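Local coordinates for putative ubiquinone biosynthesis protein (Nostoc punctiforme, PDB 3MSQ) that belongs to the Coq4 family and probably takes part in ubiquinone (coenzyme Q) biosynthesis, though its precise role is not established, at residues A[130-135]-A[212-217]; A[147-152]-A[197-202]. One frame throughout, in Å; residues are numbered along the deposited sequence.

Contact 1: residues A[130-135]-A[212-217]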
ATOM      1  N   HIS A 130      -3.120  -9.736  29.945  1.00 71.81           N
ATOM      2  CA  HIS A 130      -3.087 -11.152  29.591  1.00 71.79           C
ATOM      3  C   HIS A 130      -3.037 -12.132  30.791  1.00 73.72           C
ATOM      4  O   HIS A 130      -3.580 -13.236  30.677  1.00 74.52           O
ATOM      5  CB  HIS A 130      -2.010 -11.440  28.527  1.00 73.14           C
ATOM      6  CG  HIS A 130      -0.637 -11.543  29.092  1.00 77.51           C
ATOM      7  ND1 HIS A 130       0.224 -10.460  29.098  1.00 79.24           N
ATOM      8  CD2 HIS A 130      -0.027 -12.598  29.685  1.00 80.52           C
ATOM      9  CE1 HIS A 130       1.333 -10.893  29.682  1.00 79.80           C
ATOM     10  NE2 HIS A 130       1.223 -12.174  30.058  1.00 80.88           N
ATOM     11  N   VAL A 131      -2.407 -11.737  31.928  1.00 67.84           N
ATOM     12  CA  VAL A 131      -2.354 -12.603  33.121  1.00 67.70           C
ATOM     13  C   VAL A 131      -3.729 -12.764  33.804  1.00 70.69           C
ATOM     14  O   VAL A 131      -4.076 -13.880  34.210  1.00 71.84           O
ATOM     15  CB  VAL A 131      -1.169 -12.376  34.116  1.00 71.30           C
ATOM     16  CG1 VAL A 131       0.133 -12.068  33.388  1.00 70.69           C
ATOM     17  CG2 VAL A 131      -1.473 -11.313  35.153  1.00 70.77           C
ATOM     18  N   VAL A 132      -4.511 -11.653  33.889  1.00 64.62           N
ATOM     19  CA  VAL A 132      -5.862 -11.603  34.462  1.00 63.87           C
ATOM     20  C   VAL A 132      -6.848 -12.233  33.471  1.00 69.03           C
ATOM     21  O   VAL A 132      -7.635 -13.100  33.870  1.00 70.52           O
ATOM     22  CB  VAL A 132      -6.264 -10.167  34.895  1.00 66.53           C
ATOM     23  CG1 VAL A 132      -7.695 -10.111  35.441  1.00 66.35           C
ATOM     24  CG2 VAL A 132      -5.284  -9.610  35.927  1.00 66.24           C
ATOM     25  N   ALA A 133      -6.763 -11.840  32.176  1.00 63.66           N
ATOM     26  CA  ALA A 133      -7.607 -12.346  31.093  1.00 63.26           C
ATOM     27  C   ALA A 133      -7.366 -13.826  30.741  1.00 70.98           C
ATOM     28  O   ALA A 133      -8.270 -14.476  30.202  1.00 71.79           O
ATOM     29  CB  ALA A 133      -7.445 -11.480  29.859  1.00 62.81           C
ATOM     30  N   GLY A 134      -6.159 -14.332  31.013  1.00 68.94           N
ATOM     31  CA  GLY A 134      -5.792 -15.714  30.729  1.00 70.04           C
ATOM     32  C   GLY A 134      -5.510 -16.016  29.265  1.00 76.28           C
ATOM     33  O   GLY A 134      -6.166 -16.875  28.665  1.00 76.28           O
ATOM     34  N   PHE A 135      -4.513 -15.315  28.685  1.00 74.82           N
ATOM     35  CA  PHE A 135      -4.027 -15.475  27.300  1.00 75.41           C
ATOM     36  C   PHE A 135      -2.513 -15.629  27.297  1.00 82.63           C
ATOM     37  O   PHE A 135      -1.847 -15.083  28.179  1.00 83.96           O
ATOM     38  CB  PHE A 135      -4.429 -14.282  26.422  1.00 76.20           C
ATOM     39  CG  PHE A 135      -5.904 -14.226  26.148  1.00 77.82           C
ATOM     40  CD1 PHE A 135      -6.456 -14.928  25.082  1.00 81.13           C
ATOM     41  CD2 PHE A 135      -6.749 -13.479  26.959  1.00 79.86           C
ATOM     42  CE1 PHE A 135      -7.828 -14.909  24.847  1.00 81.96           C
ATOM     43  CE2 PHE A 135      -8.122 -13.464  26.728  1.00 82.75           C
ATOM     44  CZ  PHE A 135      -8.651 -14.185  25.678  1.00 81.08           C
ATOM     45  N   SER A 212      -7.008 -15.173  40.856  1.00 59.38           N
ATOM     46  CA  SER A 212      -8.340 -15.788  40.929  1.00 59.40           C
ATOM     47  C   SER A 212      -9.357 -14.815  41.549  1.00 61.40           C
ATOM     48  O   SER A 212     -10.481 -14.720  41.061  1.00 59.10           O
ATOM     49  CB  SER A 212      -8.285 -17.089  41.726  1.00 65.13           C
ATOM     50  OG  SER A 212      -7.424 -17.007  42.851  1.00 75.84           O
ATOM     51  N   GLU A 213      -8.925 -14.051  42.584  1.00 59.27           N
ATOM     52  CA  GLU A 213      -9.715 -13.026  43.275  1.00 59.73           C
ATOM     53  C   GLU A 213     -10.002 -11.854  42.332  1.00 62.96           C
ATOM     54  O   GLU A 213     -11.146 -11.396  42.295  1.00 63.63           O
ATOM     55  CB  GLU A 213      -9.008 -12.552  44.568  1.00 62.08           C
ATOM     56  CG  GLU A 213      -9.789 -11.565  45.438  1.00 79.38           C
ATOM     57  CD  GLU A 213     -11.134 -12.021  45.980  1.00119.49           C
ATOM     58  OE1 GLU A 213     -11.214 -13.146  46.529  1.00130.58           O
ATOM     59  OE2 GLU A 213     -12.105 -11.236  45.882  1.00117.79           O
ATOM     60  N   ILE A 214      -8.975 -11.381  41.561  1.00 57.15           N
ATOM     61  CA  ILE A 214      -9.124 -10.293  40.585  1.00 54.75           C
ATOM     62  C   ILE A 214     -10.139 -10.716  39.509  1.00 62.33           C
ATOM     63  O   ILE A 214     -11.064  -9.956  39.222  1.00 64.12           O
ATOM     64  CB  ILE A 214      -7.765  -9.825  39.971  1.00 55.76           C
ATOM     65  CG1 ILE A 214      -6.791  -9.338  41.061  1.00 55.41           C
ATOM     66  CG2 ILE A 214      -7.978  -8.731  38.914  1.00 54.83           C
ATOM     67  CD1 ILE A 214      -5.345  -9.141  40.603  1.00 48.57           C
ATOM     68  N   ARG A 215      -9.989 -11.936  38.950  1.00 59.17           N
ATOM     69  CA  ARG A 215     -10.890 -12.496  37.933  1.00 58.81           C
ATOM     70  C   ARG A 215     -12.339 -12.554  38.453  1.00 65.14           C
ATOM     71  O   ARG A 215     -13.271 -12.273  37.699  1.00 65.49           O
ATOM     72  CB  ARG A 215     -10.431 -13.897  37.504  1.00 55.82           C
ATOM     73  CG  ARG A 215      -9.178 -13.928  36.664  1.00 53.74           C
ATOM     74  CD  ARG A 215      -8.918 -15.339  36.219  1.00 67.25           C
ATOM     75  NE  ARG A 215      -7.814 -15.444  35.263  1.00 80.18           N
ATOM     76  CZ  ARG A 215      -6.741 -16.202  35.456  1.00 92.48           C
ATOM     77  NH1 ARG A 215      -6.616 -16.919  36.569  1.00 75.13           N
ATOM     78  NH2 ARG A 215      -5.785 -16.252  34.539  1.00 81.89           N
ATOM     79  N   GLU A 216     -12.507 -12.885  39.747  1.00 62.77           N
ATOM     80  CA  GLU A 216     -13.792 -12.965  40.432  1.00 64.28           C
ATOM     81  C   GLU A 216     -14.418 -11.578  40.607  1.00 67.94           C
ATOM     82  O   GLU A 216     -15.625 -11.432  40.398  1.00 67.61           O
ATOM     83  CB  GLU A 216     -13.629 -13.659  41.791  1.00 67.18           C
ATOM     84  CG  GLU A 216     -14.756 -14.623  42.104  1.00 80.49           C
ATOM     85  CD  GLU A 216     -14.360 -15.773  43.008  1.00110.79           C
ATOM     86  OE1 GLU A 216     -14.256 -15.551  44.234  1.00115.43           O
ATOM     87  OE2 GLU A 216     -14.154 -16.897  42.495  1.00107.51           O
ATOM     88  N   ARG A 217     -13.592 -10.569  40.984  1.00 63.91           N
ATOM     89  CA  ARG A 217     -13.991  -9.169  41.157  1.00 63.01           C
ATOM     90  C   ARG A 217     -14.483  -8.589  39.833  1.00 67.65           C
ATOM     91  O   ARG A 217     -15.565  -7.994  39.807  1.00 68.36           O
ATOM     92  CB  ARG A 217     -12.821  -8.328  41.679  1.00 60.74           C
ATOM     93  CG  ARG A 217     -12.561  -8.496  43.163  1.00 70.02           C
ATOM     94  CD  ARG A 217     -11.480  -7.550  43.639  1.00 70.77           C
ATOM     95  NE  ARG A 217     -10.985  -7.942  44.953  1.00 75.92           N
ATOM     96  CZ  ARG A 217      -9.941  -7.390  45.560  1.00 97.34           C
ATOM     97  NH1 ARG A 217      -9.268  -6.404  44.977  1.00 81.18           N
ATOM     98  NH2 ARG A 217      -9.564  -7.815  46.758  1.00 94.90           N
TER

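Contact 2: residues A[147-152]-A[197-202]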
ATOM      1  N   ALA A 147      -9.058  -9.166  21.165  1.00 51.63           N
ATOM      2  CA  ALA A 147     -10.459  -9.504  20.916  1.00 51.35           C
ATOM      3  C   ALA A 147     -11.243  -9.343  22.203  1.00 53.55           C
ATOM      4  O   ALA A 147     -12.322  -8.757  22.175  1.00 53.59           O
ATOM      5  CB  ALA A 147     -10.579 -10.924  20.354  1.00 52.58           C
ATOM      6  N   PHE A 148     -10.651  -9.750  23.338  1.00 50.01           N
ATOM      7  CA  PHE A 148     -11.216  -9.588  24.685  1.00 50.26           C
ATOM      8  C   PHE A 148     -11.373  -8.077  24.992  1.00 54.19           C
ATOM      9  O   PHE A 148     -12.431  -7.664  25.466  1.00 53.83           O
ATOM     10  CB  PHE A 148     -10.311 -10.285  25.739  1.00 51.78           C
ATOM     11  CG  PHE A 148     -10.770 -10.238  27.184  1.00 53.18           C
ATOM     12  CD1 PHE A 148     -10.643  -9.075  27.937  1.00 53.69           C
ATOM     13  CD2 PHE A 148     -11.245 -11.383  27.818  1.00 55.41           C
ATOM     14  CE1 PHE A 148     -11.063  -9.039  29.270  1.00 54.60           C
ATOM     15  CE2 PHE A 148     -11.654 -11.343  29.156  1.00 57.74           C
ATOM     16  CZ  PHE A 148     -11.556 -10.173  29.872  1.00 54.80           C
ATOM     17  N   PHE A 149     -10.332  -7.265  24.656  1.00 50.19           N
ATOM     18  CA  PHE A 149     -10.271  -5.816  24.868  1.00 49.48           C
ATOM     19  C   PHE A 149     -11.280  -5.040  23.999  1.00 55.22           C
ATOM     20  O   PHE A 149     -11.958  -4.123  24.502  1.00 53.65           O
ATOM     21  CB  PHE A 149      -8.837  -5.302  24.709  1.00 50.59           C
ATOM     22  CG  PHE A 149      -8.618  -3.945  25.331  1.00 52.77           C
ATOM     23  CD1 PHE A 149      -8.607  -3.786  26.716  1.00 56.62           C
ATOM     24  CD2 PHE A 149      -8.448  -2.815  24.534  1.00 54.78           C
ATOM     25  CE1 PHE A 149      -8.454  -2.517  27.295  1.00 56.70           C
ATOM     26  CE2 PHE A 149      -8.293  -1.549  25.116  1.00 57.33           C
ATOM     27  CZ  PHE A 149      -8.285  -1.412  26.493  1.00 55.16           C
ATOM     28  N   LEU A 150     -11.420  -5.454  22.704  1.00 53.03           N
ATOM     29  CA  LEU A 150     -12.383  -4.894  21.733  1.00 52.31           C
ATOM     30  C   LEU A 150     -13.834  -5.198  22.188  1.00 55.93           C
ATOM     31  O   LEU A 150     -14.716  -4.352  22.011  1.00 57.02           O
ATOM     32  CB  LEU A 150     -12.096  -5.431  20.304  1.00 51.88           C
ATOM     33  CG  LEU A 150     -12.888  -4.848  19.114  1.00 56.00           C
ATOM     34  CD1 LEU A 150     -12.354  -3.509  18.705  1.00 57.21           C
ATOM     35  CD2 LEU A 150     -12.788  -5.738  17.914  1.00 53.67           C
ATOM     36  N   ALA A 151     -14.063  -6.378  22.822  1.00 50.31           N
ATOM     37  CA  ALA A 151     -15.385  -6.768  23.326  1.00 49.65           C
ATOM     38  C   ALA A 151     -15.832  -5.882  24.484  1.00 53.99           C
ATOM     39  O   ALA A 151     -17.019  -5.608  24.601  1.00 54.82           O
ATOM     40  CB  ALA A 151     -15.382  -8.228  23.759  1.00 50.20           C
ATOM     41  N   GLN A 152     -14.876  -5.424  25.316  1.00 49.75           N
ATOM     42  CA  GLN A 152     -15.074  -4.598  26.508  1.00 48.54           C
ATOM     43  C   GLN A 152     -15.102  -3.106  26.221  1.00 52.65           C
ATOM     44  O   GLN A 152     -16.095  -2.445  26.507  1.00 51.17           O
ATOM     45  CB  GLN A 152     -13.938  -4.862  27.499  1.00 49.07           C
ATOM     46  CG  GLN A 152     -14.071  -6.133  28.305  1.00 60.22           C
ATOM     47  CD  GLN A 152     -13.372  -6.011  29.627  1.00 69.24           C
ATOM     48  OE1 GLN A 152     -12.325  -5.359  29.760  1.00 72.28           O
ATOM     49  NE2 GLN A 152     -13.955  -6.616  30.633  1.00 46.90           N
ATOM     50  N   LYS A 197     -14.343  -3.822  33.553  1.00 53.73           N
ATOM     51  CA  LYS A 197     -13.447  -3.394  32.481  1.00 52.48           C
ATOM     52  C   LYS A 197     -11.990  -3.430  32.927  1.00 55.73           C
ATOM     53  O   LYS A 197     -11.681  -2.972  34.022  1.00 55.00           O
ATOM     54  CB  LYS A 197     -13.831  -1.978  31.984  1.00 54.25           C
ATOM     55  CG  LYS A 197     -15.326  -1.761  31.675  1.00 51.29           C
ATOM     56  CD  LYS A 197     -15.745  -2.374  30.359  1.00 57.47           C
ATOM     57  CE  LYS A 197     -17.240  -2.440  30.213  1.00 66.87           C
ATOM     58  NZ  LYS A 197     -17.629  -3.198  28.993  1.00 78.95           N
ATOM     59  N   LEU A 198     -11.103  -3.975  32.080  1.00 52.92           N
ATOM     60  CA  LEU A 198      -9.661  -4.044  32.334  1.00 52.75           C
ATOM     61  C   LEU A 198      -9.099  -2.634  32.501  1.00 56.26           C
ATOM     62  O   LEU A 198      -8.465  -2.352  33.513  1.00 55.88           O
ATOM     63  CB  LEU A 198      -8.923  -4.721  31.153  1.00 52.41           C
ATOM     64  CG  LEU A 198      -9.114  -6.223  30.931  1.00 56.12           C
ATOM     65  CD1 LEU A 198      -8.412  -6.642  29.637  1.00 54.62           C
ATOM     66  CD2 LEU A 198      -8.627  -7.047  32.145  1.00 55.76           C
ATOM     67  N   ILE A 199      -9.364  -1.755  31.501  1.00 51.78           N
ATOM     68  CA  ILE A 199      -8.925  -0.358  31.411  1.00 50.71           C
ATOM     69  C   ILE A 199      -9.288   0.508  32.645  1.00 56.45           C
ATOM     70  O   ILE A 199      -8.538   1.440  32.957  1.00 56.97           O
ATOM     71  CB  ILE A 199      -9.358   0.274  30.041  1.00 52.78           C
ATOM     72  CG1 ILE A 199      -8.539   1.511  29.651  1.00 53.38           C
ATOM     73  CG2 ILE A 199     -10.855   0.543  29.929  1.00 52.75           C
ATOM     74  CD1 ILE A 199      -7.230   1.215  28.928  1.00 60.84           C
ATOM     75  N   ALA A 200     -10.399   0.159  33.367  1.00 51.74           N
ATOM     76  CA  ALA A 200     -10.905   0.865  34.564  1.00 50.80           C
ATOM     77  C   ALA A 200     -10.158   0.577  35.871  1.00 51.66           C
ATOM     78  O   ALA A 200     -10.371   1.293  36.852  1.00 50.78           O
ATOM     79  CB  ALA A 200     -12.393   0.584  34.747  1.00 52.04           C
ATOM     80  N   GLN A 201      -9.292  -0.457  35.886  1.00 48.09           N
ATOM     81  CA  GLN A 201      -8.552  -0.911  37.073  1.00 48.57           C
ATOM     82  C   GLN A 201      -7.277  -0.155  37.385  1.00 54.66           C
ATOM     83  O   GLN A 201      -6.464   0.089  36.480  1.00 53.57           O
ATOM     84  CB  GLN A 201      -8.236  -2.419  37.015  1.00 49.29           C
ATOM     85  CG  GLN A 201      -9.420  -3.335  36.711  1.00 45.72           C
ATOM     86  CD  GLN A 201     -10.640  -3.013  37.526  1.00 55.49           C
ATOM     87  OE1 GLN A 201     -10.635  -3.075  38.755  1.00 49.80           O
ATOM     88  NE2 GLN A 201     -11.730  -2.698  36.852  1.00 52.65           N
ATOM     89  N   LYS A 202      -7.094   0.178  38.692  1.00 52.09           N
ATOM     90  CA  LYS A 202      -5.890   0.806  39.221  1.00 51.67           C
ATOM     91  C   LYS A 202      -4.928  -0.328  39.612  1.00 59.39           C
ATOM     92  O   LYS A 202      -4.741  -0.616  40.794  1.00 60.53           O
ATOM     93  CB  LYS A 202      -6.208   1.722  40.408  1.00 52.37           C
ATOM     94  CG  LYS A 202      -6.735   3.079  40.007  1.00 49.77           C
ATOM     95  CD  LYS A 202      -6.947   3.988  41.205  1.00 49.32           C
ATOM     96  CE  LYS A 202      -7.437   5.363  40.815  1.00 54.30           C
ATOM     97  NZ  LYS A 202      -8.156   6.033  41.926  1.00 66.26           N
TER

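Contact 1: residues A[130-135]-A[212-217]
Arg215 reaches from helix 211-218 to the last turn of helix 114-133 and meets backbone carbonyls there. Its NE donates a hydrogen bond to Val132 O at 2.7 Å. The bond is bent, with an angle of 137° at the hydrogen, and the oxygen sits somewhat out of the guanidinium plane. CG lies anti to the carbonyl carbon (chi1 -72°) and the chain then runs extended to NE, which carries the guanidinium across to the helix end. There Arg215 NH2 comes within 2.9 Å of Val131 O, at an angle too poor for a hydrogen bond. Arg215 NH2 also passes Gly134 CA at 3.8 Å. Gly134 has left the helix with positive phi, and a side chain on it would point at the guanidinium.

The apolar part lies between Val132 and Ile214, whose side chains cross at about a right angle. CG2 of Ile214 touches CG1 of Val132 at 3.7 Å and approaches CG2 of the same valine at 4.1 Å, so one methyl meets both valine branches. Leu88 of helix 88-98 touches both residues, and Trp203 also packs on Val132.

Carbonyls in the last turn of a helix lack the amide partners they would find further back, and the helix dipole would be expected to give this end some negative character, which a guanidinium placed here would suit. The Arg215 NE bond and the buried methyl contact between Val132 and Ile214 together join this end of helix 114-133 to helix 211-218.

Contact 2: residues A[147-152]-A[197-202]
Buried and mixed in character, this contact joins the C-terminal end of helix 139-152 to the loop between helices 177-192 and 211-218, with a polar pair of bonds beside an apolar patch. Gln152 carries the polar part. Its OE1 accepts a nearly straight hydrogen bond from Leu198 N (3.0 Å, 169° at the hydrogen), the donor tilted modestly from the carbonyl plane, while NE2 turns to the backbone oxygens of Thr194 and Gly196. Both ends of the amide are thus engaged by the loop, which fixes its rotation. Lys197 donates the same way, from loop to helix: bent at chi2 (-77°), its chain turns back past CB of Gln152, and Lys197 NZ bonds to Gln152 O at 3.0 Å. With an alanine here in place of Gln152, Leu198 N and the Thr194 and Gly196 carbonyls would probably lose their side-chain partner, and the loop would be less firmly held.

On the apolar side, Leu198 CD1 reaches Phe148 CE1 at 3.6 Å and also approaches the edge of the Phe149 ring. Ile199 CD1 meets that ring at its edge too, 3.7 Å from CZ. Tyr129 of helix 114-133 touches Phe149, Leu198 and Ile199, adding a third element to this patch.

Leu198 to Gln201 form a type I beta turn, and Gln201 NE2 bonds back to Lys197 O, just ahead of the turn, at 2.8 Å. The whole is a helix C-terminus tied to a later loop by side-chain-to-backbone hydrogen bonds, beside an apolar core, in a mostly helical, strand-free chain of the Coq4 family.

How the contacts relate
Going from the N terminus, the chain enters contact 1 at the end of helix 114-133 and passes through a short connection into helix 139-152, whose last turns supply the first half of contact 2. Helices 156-172 and 177-192 follow before the loop at 197-202 returns to close contact 2. Helix 211-218 then closes contact 1, so the smaller loop lies wholly within the larger one. The centres are about 11 Å apart, and the two contacts touch directly: Phe135 CE2 packs on Phe148 CD2 at 3.9 Å. Together they fasten the C-terminal part of the chain, loop and last helix alike, to the consecutive helices 114-133 and 139-152.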